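Local atomic coordinates of Wnt inhibitor of Dorsal protein (PDB entry 4KRR), a protein that probably acts as a secreted Wnt-family ligand for frizzled receptors, its N-terminal domain and linker being the part present in this structure. Residues R120-G123 with A124-R128. Residues are numbered along the deposited sequence; the frame is centred on the assembly and turned at random.
Sequences RVVG and ALLQR
Four successive i to i+4 hydrogen bonds tie Arg120-Gly123 to Ala124-Gln127 in the last turns of helix 113-127. Ala124 N reaches Arg120 O at 2.9 Å. Leu126 N donates to Val122 O in the straightest of the four, with an N-H...O angle of 167°. The last, Gln127 N to Gly123 O at 3.2 Å, bends to 138° just before the chain leaves helical geometry at Arg128.

Val121 O accepts twice, from Leu125 N and from a water 2.7 Å away. That water in turn accepts from Arg128 NH1, also at 2.7 Å, bridging the guanidinium to a backbone carbonyl two turns back. With chi1 at 65° and the chain beyond extended, the arginine folds back along the helix and sets one guanidinium face over Leu125 CA, which lies nearer the edge of the group than its centre.

On the buried flank Val122 and Leu126 run alongside each other in the same direction, with CG1 of Val122 4.0 Å from CD1 of Leu126. Leu126 CG also rests 3.3 Å from Val122 O. Together they pack against helix 53-75, through Ala60, Met63, Ala64 and Val67, and Leu126 also touches Leu101 of helix 97-107, as does Gln127; Val121 and Leu125 face helix 158-170. Gln127 lays its CG beside Gly123 O and sends NE2 to Thr98 OG1.

The helix is thus amphipathic: aliphatic branches join it to its neighbours in the helical N-terminal domain of this Wnt, while Arg120, Gln127 and Arg128 are exposed. Val121 meets the water through its carbonyl, not its buried side chain, and that water links the arginine to the helix backbone.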
loop_
_atom_site.group_PDB
_atom_site.type_symbol
_atom_site.label_atom_id
_atom_site.label_comp_id
_atom_site.label_asym_id
_atom_site.label_seq_id
_atom_site.Cartn_x
_atom_site.Cartn_y
_atom_site.Cartn_z
ATOM N N ARG A 120 -3.754 -6.606 -6.675
ATOM C CA ARG A 120 -4.805 -7.327 -5.962
ATOM C C ARG A 120 -4.317 -7.799 -4.593
ATOM O O ARG A 120 -5.069 -7.777 -3.620
ATOM C CB ARG A 120 -5.305 -8.519 -6.784
ATOM C CG ARG A 120 -6.183 -8.133 -7.965
ATOM C CD ARG A 120 -6.520 -9.338 -8.833
ATOM N NE ARG A 120 -7.109 -10.428 -8.061
ATOM C CZ ARG A 120 -8.406 -10.538 -7.790
ATOM N NH1 ARG A 120 -9.258 -9.621 -8.225
ATOM N NH2 ARG A 120 -8.853 -11.567 -7.082
ATOM N N VAL A 121 -3.057 -8.223 -4.525
ATOM C CA VAL A 121 -2.469 -8.676 -3.267
ATOM C C VAL A 121 -2.414 -7.533 -2.258
ATOM O O VAL A 121 -2.819 -7.688 -1.108
ATOM C CB VAL A 121 -1.048 -9.241 -3.473
ATOM C CG1 VAL A 121 -0.387 -9.542 -2.128
ATOM C CG2 VAL A 121 -1.093 -10.489 -4.343
ATOM N N VAL A 122 -1.909 -6.387 -2.703
ATOM C CA VAL A 122 -1.850 -5.193 -1.870
ATOM C C VAL A 122 -3.252 -4.739 -1.466
ATOM O O VAL A 122 -3.476 -4.314 -0.332
ATOM C CB VAL A 122 -1.115 -4.053 -2.599
ATOM C CG1 VAL A 122 -1.190 -2.759 -1.799
ATOM C CG2 VAL A 122 0.333 -4.446 -2.858
ATOM N N GLY A 123 -4.193 -4.840 -2.398
ATOM C CA GLY A 123 -5.571 -4.474 -2.134
ATOM C C GLY A 123 -6.185 -5.292 -1.012
ATOM O O GLY A 123 -6.797 -4.744 -0.097
ATOM N N ALA A 124 -6.007 -6.608 -1.086
ATOM C CA ALA A 124 -6.541 -7.525 -0.083
ATOM C C ALA A 124 -5.905 -7.307 1.288
ATOM O O ALA A 124 -6.567 -7.437 2.317
ATOM C CB ALA A 124 -6.346 -8.964 -0.532
ATOM N N LEU A 125 -4.617 -6.980 1.292
ATOM C CA LEU A 125 -3.891 -6.729 2.530
ATOM C C LEU A 125 -4.468 -5.527 3.264
ATOM O O LEU A 125 -4.735 -5.590 4.462
ATOM C CB LEU A 125 -2.411 -6.491 2.245
ATOM C CG LEU A 125 -1.611 -5.979 3.446
ATOM C CD1 LEU A 125 -1.404 -7.075 4.489
ATOM C CD2 LEU A 125 -0.288 -5.389 2.991
ATOM N N LEU A 126 -4.659 -4.434 2.534
ATOM C CA LEU A 126 -5.217 -3.213 3.103
ATOM C C LEU A 126 -6.638 -3.420 3.610
ATOM O O LEU A 126 -7.082 -2.732 4.528
ATOM C CB LEU A 126 -5.185 -2.086 2.071
ATOM C CG LEU A 126 -3.782 -1.664 1.637
ATOM C CD1 LEU A 126 -3.847 -0.735 0.440
ATOM C CD2 LEU A 126 -3.048 -1.002 2.792
ATOM N N GLN A 127 -7.349 -4.370 3.010
ATOM C CA GLN A 127 -8.708 -4.679 3.432
ATOM C C GLN A 127 -8.719 -5.447 4.748
ATOM O O GLN A 127 -9.671 -5.353 5.520
ATOM C CB GLN A 127 -9.450 -5.459 2.347
ATOM C CG GLN A 127 -9.870 -4.606 1.161
ATOM C CD GLN A 127 -10.540 -5.412 0.068
ATOM O OE1 GLN A 127 -10.131 -6.532 -0.233
ATOM N NE2 GLN A 127 -11.584 -4.847 -0.527
ATOM N N ARG A 128 -7.657 -6.203 5.005
ATOM C CA ARG A 128 -7.545 -6.934 6.262
ATOM C C ARG A 128 -6.564 -6.252 7.214
ATOM O O ARG A 128 -6.087 -6.863 8.171
ATOM C CB ARG A 128 -7.141 -8.390 6.015
ATOM C CG ARG A 128 -5.759 -8.565 5.420
ATOM C CD ARG A 128 -5.379 -10.033 5.343
ATOM N NE ARG A 128 -4.014 -10.212 4.857
ATOM C CZ ARG A 128 -3.688 -10.340 3.576
ATOM N NH1 ARG A 128 -4.631 -10.314 2.644
ATOM N NH2 ARG A 128 -2.419 -10.497 3.226
HETATM O O HOH W 1 -3.102 -9.857 0.439
#